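Local structure of DUF115 domain-containing protein (Magnetospirillum magneticum AMB-1, 5MU5) at residues H78-A83 with T210-A215; G121-C126 with G146-E151; L127-G132 with D155-S160. The protein is a Maf glycosyltransferase involved in the formation of bacterial flagella, where it probably transfers sugar to flagellin. All coordinates share one frame; numbering follows the deposited sequence.

Interaction 1 of 3, residues H78-A83 with T210-A215; sequences HRISAA and TRLFVA
A single beta bridge, R79 with R211, ties the loop between helices 61-71 and 92-107 to strand 211-214, an outermost strand of the four-stranded parallel sheet in the Maf N-terminal domain. Two backbone bonds frame it. L212 N donates to H78 O at 3.0 Å, almost straight at the hydrogen but from well above the carbonyl plane. I80 N reaches T210 O at 3.1 Å, in the carbonyl plane and on a lone pair. Beside them side chains pack: I80 lies alongside T210, I80 CG1 to T210 CB 3.8 Å, and I80 CD1 meets L212 CD1 at 4.0 Å, an apolar contact. Helix 219-235 covers I80 and L212.

The two arginine side chains cross at an angle. Their guanidinium planes are 30° apart, and R79 NH2 stands 3.9 Å from R211 NH1. D142 forms salt bridges from OD1 to R79 and from OD2 to R211; one carboxylate thus grips both guanidinium groups. R79 also bonds to W209 O through NH1, and R211 NH1 bonds to Q141. The R79 chain bends at chi2 (-81°), which turns its flat end over R211. There R211 CD sits over the centre of one guanidinium face, 3.5 Å from R79 CZ.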
# COMPACT_ATOMS: atom_id res chain seq x y z
N HIS A 78 -24.69 -3.48 -9.67
CA HIS A 78 -24.24 -2.08 -9.62
C HIS A 78 -23.61 -1.70 -8.26
O HIS A 78 -23.75 -0.58 -7.79
CB HIS A 78 -25.45 -1.18 -9.92
CG HIS A 78 -26.28 -1.68 -11.07
ND1 HIS A 78 -25.82 -1.71 -12.37
CD2 HIS A 78 -27.53 -2.23 -11.10
CE1 HIS A 78 -26.75 -2.22 -13.15
NE2 HIS A 78 -27.80 -2.54 -12.41
N ARG A 79 -22.93 -2.67 -7.66
CA ARG A 79 -22.35 -2.56 -6.34
C ARG A 79 -21.04 -3.34 -6.26
O ARG A 79 -20.86 -4.31 -6.98
CB ARG A 79 -23.29 -3.21 -5.32
CG ARG A 79 -24.66 -2.57 -5.19
CD ARG A 79 -24.59 -1.36 -4.30
NE ARG A 79 -25.91 -0.77 -4.12
CZ ARG A 79 -26.18 0.21 -3.27
NH1 ARG A 79 -25.26 0.70 -2.49
NH2 ARG A 79 -27.40 0.67 -3.17
N ILE A 80 -20.16 -2.91 -5.36
CA ILE A 80 -19.03 -3.73 -4.97
C ILE A 80 -19.58 -4.76 -3.98
O ILE A 80 -20.36 -4.41 -3.10
CB ILE A 80 -17.94 -2.87 -4.27
CG1 ILE A 80 -17.37 -1.80 -5.21
CG2 ILE A 80 -16.82 -3.73 -3.72
CD1 ILE A 80 -16.73 -2.32 -6.47
N SER A 81 -19.20 -6.03 -4.15
CA SER A 81 -19.55 -7.11 -3.20
C SER A 81 -18.27 -7.82 -2.76
O SER A 81 -17.91 -8.87 -3.32
CB SER A 81 -20.48 -8.13 -3.84
OG SER A 81 -21.66 -7.50 -4.29
N ALA A 82 -17.60 -7.25 -1.76
CA ALA A 82 -16.34 -7.81 -1.22
C ALA A 82 -16.54 -8.67 0.03
O ALA A 82 -16.72 -8.12 1.12
CB ALA A 82 -15.35 -6.69 -0.93
N ALA A 83 -16.50 -10.00 -0.11
CA ALA A 83 -16.59 -10.91 1.06
C ALA A 83 -15.36 -10.70 1.96
O ALA A 83 -14.31 -10.27 1.47
CB ALA A 83 -16.70 -12.36 0.61
N THR A 210 -20.50 -0.44 -2.13
CA THR A 210 -20.32 0.84 -2.80
C THR A 210 -21.21 0.87 -4.06
O THR A 210 -21.18 -0.03 -4.89
CB THR A 210 -18.83 1.02 -3.21
OG1 THR A 210 -18.01 1.12 -2.04
CG2 THR A 210 -18.62 2.26 -4.09
N ARG A 211 -22.04 1.90 -4.17
CA ARG A 211 -22.86 2.12 -5.34
C ARG A 211 -22.00 2.63 -6.49
O ARG A 211 -21.23 3.58 -6.32
CB ARG A 211 -23.95 3.15 -5.03
CG ARG A 211 -25.01 3.34 -6.12
CD ARG A 211 -25.98 2.18 -6.18
NE ARG A 211 -27.09 2.45 -7.10
CZ ARG A 211 -28.21 3.09 -6.77
NH1 ARG A 211 -28.40 3.56 -5.54
NH2 ARG A 211 -29.16 3.28 -7.69
N LEU A 212 -22.14 1.99 -7.64
CA LEU A 212 -21.48 2.40 -8.87
C LEU A 212 -22.55 2.87 -9.85
O LEU A 212 -23.62 2.27 -9.93
CB LEU A 212 -20.75 1.21 -9.46
CG LEU A 212 -19.74 0.55 -8.52
CD1 LEU A 212 -19.23 -0.72 -9.15
CD2 LEU A 212 -18.61 1.51 -8.21
N PHE A 213 -22.27 3.96 -10.58
CA PHE A 213 -23.23 4.51 -11.52
C PHE A 213 -22.54 5.25 -12.66
O PHE A 213 -21.69 6.10 -12.43
CB PHE A 213 -24.19 5.46 -10.80
CG PHE A 213 -25.42 5.76 -11.58
CD1 PHE A 213 -26.54 4.93 -11.49
CD2 PHE A 213 -25.47 6.86 -12.44
CE1 PHE A 213 -27.68 5.19 -12.24
CE2 PHE A 213 -26.61 7.13 -13.19
CZ PHE A 213 -27.71 6.29 -13.10
N VAL A 214 -22.93 4.91 -13.88
CA VAL A 214 -22.36 5.49 -15.07
C VAL A 214 -23.40 6.49 -15.57
O VAL A 214 -24.52 6.11 -15.88
CB VAL A 214 -22.04 4.39 -16.11
CG1 VAL A 214 -21.68 5.00 -17.46
CG2 VAL A 214 -20.91 3.50 -15.61
N ALA A 215 -23.03 7.77 -15.64
CA ALA A 215 -23.99 8.84 -15.96
C ALA A 215 -24.42 8.91 -17.42
O ALA A 215 -25.52 9.32 -17.70
CB ALA A 215 -23.46 10.19 -15.51

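Interaction 2 of 3, residues G121-C126 with G146-E151; sequences GFHMVC and GIHIVE
H123 and H148 meet rim to rim through a hydrogen bond between H123 ND1 and H148 NE2, 3.1 Å long. Either nitrogen could be the donor. The ring planes are 34° apart, and H123 ND1 lies in the plane of the H148 ring, at its edge. Both side chains are on the same face of the sheet as V125. H148 has CG beside its backbone N (chi1 -45°), which tips its ring back along the strand toward H123. H148 CD2 also comes within 3.5 Å of M124 O. G146 leaves room for this pair, since a CB there would clash with H123 ND1.

Beneath the rings runs the parallel ladder of strands 123-127 and 146-150, the two strands of a beta-alpha-beta unit whose crossover helix is 134-142. Five backbone bonds pass back and forth between the segments, from G146 N to F122 O as far as V150 N to C126 O; M124 N to G146 O is 2.8 Å. On the other face C126 CB touches I149 CG1 at 4.3 Å, and helix 134-142 covers M124, C126 and I147.

Further out, F122 CD1 lies over the centre of one face of the H123 ring. H123 NE2 bonds to C203 O, and H148 ND1 to N181 ND2. A leucine in place of H148 would probably cost H123 ND1 and N181 ND2 the imidazole partner they have in this buried site. Helix 188-202 packs against both histidines.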
# COMPACT_ATOMS: atom_id res chain seq x y z
N GLY A 121 -24.19 1.69 1.97
CA GLY A 121 -22.79 1.75 1.58
C GLY A 121 -22.17 3.11 1.88
O GLY A 121 -22.81 4.17 1.71
N PHE A 122 -20.92 3.07 2.34
CA PHE A 122 -20.20 4.26 2.75
C PHE A 122 -19.88 5.14 1.57
O PHE A 122 -20.11 6.35 1.63
CB PHE A 122 -18.90 3.87 3.44
CG PHE A 122 -18.18 5.02 4.07
CD1 PHE A 122 -17.38 5.86 3.30
CD2 PHE A 122 -18.28 5.25 5.42
CE1 PHE A 122 -16.71 6.93 3.87
CE2 PHE A 122 -17.60 6.31 6.01
CZ PHE A 122 -16.82 7.16 5.23
N HIS A 123 -19.37 4.52 0.49
CA HIS A 123 -18.92 5.23 -0.70
C HIS A 123 -19.90 5.14 -1.83
O HIS A 123 -20.61 4.15 -1.99
CB HIS A 123 -17.61 4.64 -1.19
CG HIS A 123 -16.48 4.77 -0.21
ND1 HIS A 123 -15.78 5.94 -0.06
CD2 HIS A 123 -15.89 3.87 0.61
CE1 HIS A 123 -14.81 5.77 0.82
NE2 HIS A 123 -14.87 4.52 1.26
N MET A 124 -19.94 6.20 -2.62
CA MET A 124 -20.69 6.24 -3.86
C MET A 124 -19.76 6.73 -4.94
O MET A 124 -19.11 7.77 -4.78
CB MET A 124 -21.84 7.21 -3.78
CG MET A 124 -22.43 7.50 -5.14
SD MET A 124 -24.07 8.18 -5.00
CE MET A 124 -24.93 6.71 -4.42
N VAL A 125 -19.71 6.00 -6.05
CA VAL A 125 -18.85 6.37 -7.18
C VAL A 125 -19.66 6.64 -8.44
O VAL A 125 -20.34 5.76 -8.95
CB VAL A 125 -17.83 5.27 -7.47
CG1 VAL A 125 -16.98 5.65 -8.68
CG2 VAL A 125 -16.94 5.03 -6.26
N CYS A 126 -19.60 7.85 -8.96
CA CYS A 126 -20.30 8.21 -10.18
C CYS A 126 -19.31 8.38 -11.30
O CYS A 126 -18.42 9.23 -11.25
CB CYS A 126 -21.05 9.52 -10.02
SG CYS A 126 -22.21 9.45 -8.67
N GLY A 146 -18.97 9.14 1.51
CA GLY A 146 -17.90 9.45 0.56
C GLY A 146 -18.49 9.46 -0.84
O GLY A 146 -19.14 8.50 -1.25
N ILE A 147 -18.30 10.56 -1.56
CA ILE A 147 -18.91 10.75 -2.87
C ILE A 147 -17.80 11.14 -3.81
O ILE A 147 -17.08 12.12 -3.60
CB ILE A 147 -19.99 11.84 -2.84
CG1 ILE A 147 -21.07 11.47 -1.81
CG2 ILE A 147 -20.60 12.02 -4.23
CD1 ILE A 147 -22.11 12.55 -1.61
N HIS A 148 -17.67 10.35 -4.87
CA HIS A 148 -16.57 10.47 -5.79
C HIS A 148 -17.14 10.53 -7.20
O HIS A 148 -17.79 9.60 -7.69
CB HIS A 148 -15.66 9.27 -5.62
CG HIS A 148 -15.39 8.95 -4.19
ND1 HIS A 148 -14.55 9.71 -3.41
CD2 HIS A 148 -15.87 7.97 -3.38
CE1 HIS A 148 -14.51 9.22 -2.19
NE2 HIS A 148 -15.31 8.17 -2.14
N ILE A 149 -16.88 11.64 -7.85
CA ILE A 149 -17.46 11.87 -9.14
C ILE A 149 -16.34 12.02 -10.14
O ILE A 149 -15.44 12.82 -9.96
CB ILE A 149 -18.32 13.13 -9.10
CG1 ILE A 149 -19.43 12.95 -8.05
CG2 ILE A 149 -18.90 13.42 -10.49
CD1 ILE A 149 -20.22 14.20 -7.75
N VAL A 150 -16.40 11.22 -11.19
CA VAL A 150 -15.45 11.30 -12.24
C VAL A 150 -16.18 11.96 -13.37
O VAL A 150 -17.25 11.52 -13.74
CB VAL A 150 -15.01 9.90 -12.68
CG1 VAL A 150 -14.04 9.98 -13.84
CG2 VAL A 150 -14.40 9.17 -11.50
N GLU A 151 -15.63 13.05 -13.91
CA GLU A 151 -16.27 13.71 -15.04
C GLU A 151 -15.18 14.17 -15.97
O GLU A 151 -14.53 15.17 -15.70
CB GLU A 151 -17.13 14.87 -14.60
CG GLU A 151 -17.75 15.64 -15.75
CD GLU A 151 -18.44 14.72 -16.76
OE1 GLU A 151 -19.62 14.37 -16.55
OE2 GLU A 151 -17.81 14.39 -17.77

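Interaction 3 of 3, residues L127-G132 with D155-S160; sequences LGLGLG and DFLYHS
The backbone turns at L129-G132 in a type II' beta turn, closed by G132 N to L129 O at 2.9 Å, and sets G130 and L131 against the helix at F156 and S160. G130, with its positive phi, presents its backbone to F156: its O lies 3.5 Å from F156 CB, and its CA is 4.0 Å from F156 CD2. No hydrogen bond crosses the contact.

L129 and L131 hold the helix by their CD2 methyls. L129 CD2 meets L157 CD1 at 3.7 Å and also rests on S160, 3.8 Å from OG. CG of L129 lies opposite the backbone N (chi1 175°), which carries the branch toward the helix. This turn belongs to the loop that leaves strand 123-127 and leads into helix 134-142, at the C-terminal ends of the strands of the parallel sheet. The helix, 154-160, follows the neighbouring strand 146-150.

L131 CD2 presses on H159 CB at 3.5 Å, and V49 of strand 47-51 touches L131, F156 and H159. W166 bonds to S160 OG through NE1 and also touches L129 and L157.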
# COMPACT_ATOMS: atom_id res chain seq x y z
N LEU A 127 -19.46 7.54 -12.31
CA LEU A 127 -18.59 7.60 -13.45
C LEU A 127 -19.38 8.40 -14.43
O LEU A 127 -20.32 7.90 -15.05
CB LEU A 127 -18.29 6.19 -13.95
CG LEU A 127 -17.70 5.42 -12.77
CD1 LEU A 127 -18.27 4.02 -12.72
CD2 LEU A 127 -16.19 5.46 -12.84
N GLY A 128 -19.04 9.67 -14.51
CA GLY A 128 -19.80 10.62 -15.29
C GLY A 128 -20.72 11.40 -14.35
O GLY A 128 -21.21 10.88 -13.33
N LEU A 129 -20.90 12.67 -14.68
CA LEU A 129 -21.84 13.54 -13.98
C LEU A 129 -22.93 13.93 -14.95
O LEU A 129 -24.11 13.82 -14.64
CB LEU A 129 -21.12 14.79 -13.47
CG LEU A 129 -21.98 15.87 -12.81
CD1 LEU A 129 -22.55 15.38 -11.49
CD2 LEU A 129 -21.15 17.11 -12.58
N GLY A 130 -22.53 14.38 -16.14
CA GLY A 130 -23.49 14.93 -17.07
C GLY A 130 -24.02 16.17 -16.38
O GLY A 130 -23.23 16.92 -15.80
N LEU A 131 -25.34 16.36 -16.42
CA LEU A 131 -25.97 17.46 -15.72
C LEU A 131 -26.41 17.08 -14.32
O LEU A 131 -27.01 17.88 -13.62
CB LEU A 131 -27.14 18.04 -16.53
CG LEU A 131 -26.67 18.77 -17.80
CD1 LEU A 131 -27.85 19.31 -18.59
CD2 LEU A 131 -25.72 19.91 -17.47
N GLY A 132 -26.08 15.87 -13.89
CA GLY A 132 -26.31 15.47 -12.51
C GLY A 132 -27.73 15.15 -12.11
O GLY A 132 -28.04 15.08 -10.93
N ASP A 155 -16.90 20.78 -19.13
CA ASP A 155 -18.11 21.51 -19.50
C ASP A 155 -19.33 21.02 -18.75
O ASP A 155 -20.16 21.82 -18.34
CB ASP A 155 -18.37 21.45 -21.00
CG ASP A 155 -17.45 22.36 -21.80
OD1 ASP A 155 -16.42 22.83 -21.25
OD2 ASP A 155 -17.79 22.63 -22.97
N PHE A 156 -19.44 19.71 -18.59
CA PHE A 156 -20.58 19.14 -17.89
C PHE A 156 -20.65 19.61 -16.44
O PHE A 156 -21.72 19.94 -15.94
CB PHE A 156 -20.59 17.61 -17.96
CG PHE A 156 -20.72 17.05 -19.37
CD1 PHE A 156 -21.11 17.85 -20.44
CD2 PHE A 156 -20.50 15.69 -19.61
CE1 PHE A 156 -21.24 17.32 -21.72
CE2 PHE A 156 -20.63 15.15 -20.88
CZ PHE A 156 -21.00 15.97 -21.94
N LEU A 157 -19.52 19.64 -15.76
CA LEU A 157 -19.50 20.15 -14.40
C LEU A 157 -19.93 21.62 -14.40
O LEU A 157 -20.74 22.04 -13.59
CB LEU A 157 -18.11 20.02 -13.77
CG LEU A 157 -18.01 20.59 -12.36
CD1 LEU A 157 -18.86 19.80 -11.37
CD2 LEU A 157 -16.55 20.63 -11.92
N TYR A 158 -19.37 22.38 -15.34
CA TYR A 158 -19.67 23.79 -15.46
C TYR A 158 -21.16 24.03 -15.68
O TYR A 158 -21.74 24.84 -14.99
CB TYR A 158 -18.85 24.42 -16.59
CG TYR A 158 -19.15 25.87 -16.81
CD1 TYR A 158 -18.52 26.85 -16.05
CD2 TYR A 158 -20.07 26.28 -17.77
CE1 TYR A 158 -18.80 28.18 -16.24
CE2 TYR A 158 -20.36 27.62 -17.96
CZ TYR A 158 -19.70 28.57 -17.20
OH TYR A 158 -19.96 29.91 -17.37
N HIS A 159 -21.77 23.30 -16.62
CA HIS A 159 -23.21 23.43 -16.87
C HIS A 159 -24.04 22.89 -15.72
O HIS A 159 -25.17 23.33 -15.55
CB HIS A 159 -23.64 22.67 -18.12
CG HIS A 159 -23.08 23.22 -19.38
ND1 HIS A 159 -23.19 24.55 -19.71
CD2 HIS A 159 -22.43 22.63 -20.41
CE1 HIS A 159 -22.62 24.76 -20.88
NE2 HIS A 159 -22.16 23.61 -21.33
N SER A 160 -23.51 21.91 -14.97
CA SER A 160 -24.21 21.32 -13.82
C SER A 160 -24.51 22.35 -12.72
O SER A 160 -25.35 22.10 -11.82
CB SER A 160 -23.42 20.16 -13.20
OG SER A 160 -22.40 20.65 -12.36

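All three contacts lie in the Maf N-terminal domain, around its four-stranded parallel sheet. Interactions 1 and 2 have centres about 10 Å apart and share the sheet through neighbouring strands 123-127 and 211-214. R211 O and F213 N both probably bond to V125. The centre of interaction 3 is about 14 Å from that of interaction 2 and 20 Å from that of interaction 1. Along the chain, 78-83 and 210-215 enclose the other two, whose segments alternate. E151 OE1 joins the ladder to the turn by bonding to L129 N. Strand 211-214 carries loop 78-83, and its neighbour 123-127 runs on into the turn. A loop, adjacent strands and the helix after 146-150 are thus tied into one alpha/beta unit.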